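Local coordinates for protein arylalkylamine N-Acetyltransferase like 5b (Aedes aegypti, PDB 4FD4) that probably transfers acyl groups from coenzyme A thioesters to arylalkylamines such as serotonin and dopamine, as a GNAT-fold N-acetyltransferase of the AANAT subfamily, at residues T98-W101 with G102-K106; A115-C118 with G119-L123. One frame throughout, in Å; residues are numbered along the deposited sequence.

Contact 1 of 2, residues T98-W101 with G102-K106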
ATOM      1  N   THR A  98      15.815  -4.222  10.422  1.00 28.54           N
ATOM      2  CA  THR A  98      14.992  -4.809  11.470  1.00 28.55           C
ATOM      3  C   THR A  98      14.348  -6.118  11.056  1.00 29.76           C
ATOM      4  O   THR A  98      14.066  -6.342   9.876  1.00 27.99           O
ATOM      5  CB  THR A  98      13.892  -3.835  11.979  1.00 32.12           C
ATOM      6  OG1 THR A  98      12.856  -3.717  11.001  1.00 29.88           O
ATOM      7  CG2 THR A  98      14.475  -2.450  12.268  1.00 33.60           C
ATOM      8  N   LYS A  99      14.086  -6.980  12.032  1.00 30.51           N
ATOM      9  CA  LYS A  99      13.416  -8.230  11.724  1.00 33.13           C
ATOM     10  C   LYS A  99      11.972  -7.968  11.316  1.00 29.52           C
ATOM     11  O   LYS A  99      11.448  -8.650  10.446  1.00 25.95           O
ATOM     12  CB  LYS A  99      13.473  -9.220  12.897  1.00 33.06           C
ATOM     13  CG  LYS A  99      12.648 -10.491  12.636  1.00 36.58           C
ATOM     14  CD  LYS A  99      13.237 -11.715  13.317  1.00 42.33           C
ATOM     15  CE  LYS A  99      12.306 -12.916  13.209  1.00 42.63           C
ATOM     16  NZ  LYS A  99      11.860 -13.183  11.816  1.00 45.58           N
ATOM     17  N   LYS A 100      11.331  -6.978  11.936  1.00 27.09           N
ATOM     18  CA  LYS A 100       9.928  -6.708  11.625  1.00 30.23           C
ATOM     19  C   LYS A 100       9.741  -6.370  10.153  1.00 24.04           C
ATOM     20  O   LYS A 100       8.821  -6.883   9.495  1.00 24.39           O
ATOM     21  CB  LYS A 100       9.365  -5.572  12.482  1.00 30.25           C
ATOM     22  CG  LYS A 100       7.920  -5.227  12.123  1.00 27.75           C
ATOM     23  CD  LYS A 100       7.281  -4.266  13.119  1.00 26.52           C
ATOM     24  CE  LYS A 100       5.870  -3.906  12.701  1.00 29.73           C
ATOM     25  NZ  LYS A 100       5.072  -3.287  13.812  1.00 34.68           N
ATOM     26  N   TRP A 101      10.593  -5.493   9.641  1.00 24.73           N
ATOM     27  CA  TRP A 101      10.464  -5.077   8.243  1.00 28.78           C
ATOM     28  C   TRP A 101      10.793  -6.236   7.311  1.00 28.34           C
ATOM     29  O   TRP A 101      10.158  -6.373   6.275  1.00 26.07           O
ATOM     30  CB  TRP A 101      11.301  -3.840   7.903  1.00 30.16           C
ATOM     31  CG  TRP A 101      11.189  -3.432   6.437  1.00 30.15           C
ATOM     32  CD1 TRP A 101      12.211  -3.320   5.531  1.00 29.71           C
ATOM     33  CD2 TRP A 101       9.986  -3.122   5.721  1.00 27.18           C
ATOM     34  NE1 TRP A 101      11.718  -2.938   4.305  1.00 26.82           N
ATOM     35  CE2 TRP A 101      10.350  -2.820   4.392  1.00 32.73           C
ATOM     36  CE3 TRP A 101       8.632  -3.061   6.076  1.00 29.19           C
ATOM     37  CZ2 TRP A 101       9.418  -2.461   3.420  1.00 31.32           C
ATOM     38  CZ3 TRP A 101       7.700  -2.716   5.103  1.00 34.38           C
ATOM     39  CH2 TRP A 101       8.102  -2.419   3.793  1.00 30.10           C
ATOM     40  N   GLY A 102      11.774  -7.061   7.675  1.00 26.29           N
ATOM     41  CA  GLY A 102      12.059  -8.270   6.901  1.00 29.03           C
ATOM     42  C   GLY A 102      10.866  -9.214   6.810  1.00 26.43           C
ATOM     43  O   GLY A 102      10.531  -9.724   5.728  1.00 29.68           O
ATOM     44  N   ASP A 103      10.208  -9.434   7.947  1.00 27.28           N
ATOM     45  CA  ASP A 103       9.020 -10.278   7.993  1.00 26.20           C
ATOM     46  C   ASP A 103       7.883  -9.707   7.149  1.00 27.29           C
ATOM     47  O   ASP A 103       7.187 -10.442   6.416  1.00 26.33           O
ATOM     48  CB  ASP A 103       8.531 -10.469   9.440  1.00 28.85           C
ATOM     49  CG  ASP A 103       9.504 -11.267  10.299  1.00 35.02           C
ATOM     50  OD1 ASP A 103       9.389 -11.167  11.545  1.00 30.87           O
ATOM     51  OD2 ASP A 103      10.375 -11.982   9.739  1.00 32.35           O
ATOM     52  N   ILE A 104       7.678  -8.396   7.263  1.00 28.11           N
ATOM     53  CA  ILE A 104       6.618  -7.747   6.482  1.00 26.29           C
ATOM     54  C   ILE A 104       6.917  -7.837   4.989  1.00 22.14           C
ATOM     55  O   ILE A 104       6.031  -8.143   4.180  1.00 24.77           O
ATOM     56  CB  ILE A 104       6.376  -6.283   6.917  1.00 26.96           C
ATOM     57  CG1 ILE A 104       5.747  -6.261   8.314  1.00 23.75           C
ATOM     58  CG2 ILE A 104       5.440  -5.581   5.934  1.00 27.67           C
ATOM     59  CD1 ILE A 104       5.713  -4.874   8.960  1.00 25.51           C
ATOM     60  N   LEU A 105       8.171  -7.601   4.634  1.00 24.12           N
ATOM     61  CA  LEU A 105       8.635  -7.717   3.254  1.00 27.05           C
ATOM     62  C   LEU A 105       8.362  -9.104   2.684  1.00 25.17           C
ATOM     63  O   LEU A 105       7.908  -9.227   1.541  1.00 22.73           O
ATOM     64  CB  LEU A 105      10.131  -7.424   3.176  1.00 27.80           C
ATOM     65  CG  LEU A 105      10.541  -6.045   2.686  1.00 31.44           C
ATOM     66  CD1 LEU A 105      12.050  -5.849   2.874  1.00 36.72           C
ATOM     67  CD2 LEU A 105      10.148  -5.883   1.221  1.00 29.32           C
ATOM     68  N   LYS A 106       8.640 -10.144   3.467  1.00 22.44           N
ATOM     69  CA  LYS A 106       8.302 -11.505   3.028  1.00 28.04           C
ATOM     70  C   LYS A 106       6.818 -11.706   2.823  1.00 26.41           C
ATOM     71  O   LYS A 106       6.401 -12.339   1.844  1.00 26.20           O
ATOM     72  CB  LYS A 106       8.829 -12.555   4.007  1.00 26.63           C
ATOM     73  CG  LYS A 106      10.340 -12.664   4.060  1.00 32.04           C
ATOM     74  CD  LYS A 106      10.714 -13.542   5.239  1.00 36.83           C
ATOM     75  CE  LYS A 106      12.211 -13.617   5.430  1.00 47.31           C
ATOM     76  NZ  LYS A 106      12.540 -14.582   6.512  1.00 46.22           N
TER
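Four successive i to i+4 backbone bonds join T98, K99, K100 and W101 to G102, D103, I104 and L105, from a 3.3 Å G102 N to T98 O link at the very start to 2.9 Å between L105 N and W101 O. Ahead of the first turn, T98 folds its hydroxyl back: with chi1 at 74°, OG1 accepts from W101 N at 3.2 Å. From the next residue, K99, the chain bends at chi2 and chi4 and brings NZ onto the carboxylate of D103, one turn further along, 2.8 Å from OD2 on its syn lone pair, with a weaker bond to OD1. Y38 holds OD1 as well, through its hydroxyl, so the carboxylate is gripped from two residues. K100 runs fully extended beside I104, its CE 3.9 Å from I104 CD1, and its ammonium end is bound by the carbonyls of T35, G41 and S43. On the indole of W101, L105 lays CG over one face in a CH-pi contact, 3.9 Å from the centroid of the five-membered ring, while I104 CG2 meets CZ3 obliquely at 3.7 Å. F51 meets the same indole from helix 46-53, and NE1 is buried with no partner in the model. The motif is a threonine N-cap, here opening helix 99-115 of the GNAT domain, with an i to i+4 lysine-aspartate salt bridge on its first turns.

Contact 2 of 2, residues A115-C118 with G119-L123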
ATOM      1  N   ALA A 115      -0.636 -13.268  -6.220  1.00 28.66           N
ATOM      2  CA  ALA A 115      -1.508 -12.530  -7.122  1.00 30.94           C
ATOM      3  C   ALA A 115      -1.036 -12.717  -8.553  1.00 28.58           C
ATOM      4  O   ALA A 115      -1.844 -12.922  -9.454  1.00 33.65           O
ATOM      5  CB  ALA A 115      -1.540 -11.056  -6.756  1.00 29.02           C
ATOM      6  N   ASP A 116       0.275 -12.628  -8.757  1.00 29.26           N
ATOM      7  CA  ASP A 116       0.867 -12.813 -10.081  1.00 33.05           C
ATOM      8  C   ASP A 116       0.159 -11.974 -11.145  1.00 36.55           C
ATOM      9  O   ASP A 116      -0.175 -12.484 -12.210  1.00 31.89           O
ATOM     10  CB  ASP A 116       0.804 -14.290 -10.477  1.00 35.35           C
ATOM     11  CG  ASP A 116       1.603 -14.592 -11.737  1.00 41.35           C
ATOM     12  OD1 ASP A 116       1.294 -15.600 -12.413  1.00 45.93           O
ATOM     13  OD2 ASP A 116       2.528 -13.807 -12.061  1.00 41.19           O
ATOM     14  N   VAL A 117      -0.066 -10.693 -10.864  1.00 31.88           N
ATOM     15  CA  VAL A 117      -0.797  -9.830 -11.798  1.00 31.13           C
ATOM     16  C   VAL A 117      -0.229  -9.858 -13.222  1.00 33.44           C
ATOM     17  O   VAL A 117      -0.970 -10.061 -14.202  1.00 33.02           O
ATOM     18  CB  VAL A 117      -0.866  -8.376 -11.294  1.00 34.74           C
ATOM     19  CG1 VAL A 117      -1.458  -7.468 -12.371  1.00 27.10           C
ATOM     20  CG2 VAL A 117      -1.676  -8.303 -10.019  1.00 27.78           C
ATOM     21  N   CYS A 118       1.083  -9.691 -13.329  1.00 29.77           N
ATOM     22  CA  CYS A 118       1.725  -9.619 -14.640  1.00 33.81           C
ATOM     23  C   CYS A 118       1.519 -10.904 -15.456  1.00 35.54           C
ATOM     24  O   CYS A 118       1.278 -10.855 -16.671  1.00 32.06           O
ATOM     25  CB  CYS A 118       3.208  -9.307 -14.487  1.00 31.11           C
ATOM     26  SG  CYS A 118       3.548  -7.656 -13.780  1.00 34.75           S
ATOM     27  N   GLY A 119       1.606 -12.046 -14.785  1.00 35.49           N
ATOM     28  CA  GLY A 119       1.453 -13.327 -15.454  1.00 35.26           C
ATOM     29  C   GLY A 119       0.012 -13.603 -15.833  1.00 33.15           C
ATOM     30  O   GLY A 119      -0.270 -14.106 -16.926  1.00 39.70           O
ATOM     31  N   ARG A 120      -0.902 -13.277 -14.928  1.00 31.33           N
ATOM     32  CA  ARG A 120      -2.314 -13.509 -15.170  1.00 37.40           C
ATOM     33  C   ARG A 120      -2.855 -12.658 -16.311  1.00 39.40           C
ATOM     34  O   ARG A 120      -3.719 -13.107 -17.063  1.00 34.81           O
ATOM     35  CB  ARG A 120      -3.128 -13.264 -13.910  1.00 35.46           C
ATOM     36  CG  ARG A 120      -2.985 -14.383 -12.899  1.00 44.00           C
ATOM     37  CD  ARG A 120      -3.961 -14.229 -11.765  1.00 42.92           C
ATOM     38  NE  ARG A 120      -3.655 -15.163 -10.688  1.00 47.06           N
ATOM     39  CZ  ARG A 120      -4.275 -15.170  -9.514  1.00 48.89           C
ATOM     40  NH1 ARG A 120      -5.237 -14.289  -9.270  1.00 50.50           N
ATOM     41  NH2 ARG A 120      -3.933 -16.057  -8.585  1.00 53.61           N
ATOM     42  N   TYR A 121      -2.350 -11.435 -16.452  1.00 36.66           N
ATOM     43  CA  TYR A 121      -2.940 -10.543 -17.451  1.00 37.38           C
ATOM     44  C   TYR A 121      -2.086 -10.308 -18.698  1.00 31.40           C
ATOM     45  O   TYR A 121      -2.531  -9.645 -19.653  1.00 31.73           O
ATOM     46  CB  TYR A 121      -3.354  -9.223 -16.802  1.00 32.81           C
ATOM     47  CG  TYR A 121      -4.412  -9.415 -15.746  1.00 37.94           C
ATOM     48  CD1 TYR A 121      -4.067  -9.758 -14.442  1.00 36.71           C
ATOM     49  CD2 TYR A 121      -5.756  -9.280 -16.054  1.00 38.04           C
ATOM     50  CE1 TYR A 121      -5.039  -9.955 -13.472  1.00 41.86           C
ATOM     51  CE2 TYR A 121      -6.737  -9.463 -15.090  1.00 46.70           C
ATOM     52  CZ  TYR A 121      -6.373  -9.801 -13.803  1.00 44.66           C
ATOM     53  OH  TYR A 121      -7.350  -9.988 -12.850  1.00 43.90           O
ATOM     54  N   GLY A 122      -0.881 -10.866 -18.697  1.00 30.40           N
ATOM     55  CA  GLY A 122       0.027 -10.740 -19.828  1.00 34.52           C
ATOM     56  C   GLY A 122       0.720  -9.391 -19.895  1.00 35.78           C
ATOM     57  O   GLY A 122       0.751  -8.757 -20.950  1.00 32.89           O
ATOM     58  N   LEU A 123       1.279  -8.953 -18.768  1.00 31.95           N
ATOM     59  CA  LEU A 123       1.888  -7.631 -18.667  1.00 32.42           C
ATOM     60  C   LEU A 123       3.382  -7.724 -18.371  1.00 32.79           C
ATOM     61  O   LEU A 123       3.828  -8.656 -17.702  1.00 34.60           O
ATOM     62  CB  LEU A 123       1.219  -6.845 -17.538  1.00 29.25           C
ATOM     63  CG  LEU A 123      -0.289  -7.052 -17.460  1.00 34.39           C
ATOM     64  CD1 LEU A 123      -0.876  -6.552 -16.137  1.00 29.12           C
ATOM     65  CD2 LEU A 123      -0.970  -6.388 -18.655  1.00 35.11           C
TER
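The carbonyl oxygen of C118 receives two backbone N-H groups, a straight bond from L123 N at 2.8 Å, lying in the carbonyl plane on a lone pair, and a weak one from G122 N at 3.0 Å. G122, with phi at 77°, turns the chain out of the helix so that L123 can reach back to this oxygen. At the other end D116 leaves the preceding helix with positive phi and becomes the N-cap of the next: OD2 takes a weak bond from G119 N at 3.4 Å, while its backbone O accepts from R120 N. The side chain of R120 stretches out from CG to NE and sets one face of its guanidinium over A115 O, which stands 3.1 Å above that plane; the oxygen lies toward the rim of the face, and the angle at NE is too poor for a hydrogen bond, while NH1 is bound instead to the carbonyl of I184. Y121 turns the edge of its ring to V117 O, with CD1 only 3.1 Å from that oxygen. V117 CG1 touches both Y121 CD1, at 4.0 Å, and L123 CD1, at 3.9 Å, so one methyl meets the last turn and the segment after it. Helix 117-121 thus rests on the sheet: V117 packs on strands 162-167, 182-188 and 209-216, Y121 reaches the latter two, and L123 touches A162 of strand 162-167.

Overall arrangement
The two contacts illustrate how consecutive helices are started and stopped. Contact 1 comes first along the chain and opens helix 99-115; contact 2 begins at the last residue of that helix, A115, and takes in the whole of helix 117-121 before strand 126-134. Their centres lie 25 Å apart and their nearest atoms about 11 Å, so they do not touch, and the rest of helix 99-115 spans the gap. Contact 1 is packed among helices 46-53 and 85-95, whereas contact 2 lies against the sheet. The two successive helices of this single-chain GNAT enzyme, broken at D116, therefore lead from the packing against helices 46-53 and 85-95 to strands 162-167, 182-188 and 209-216.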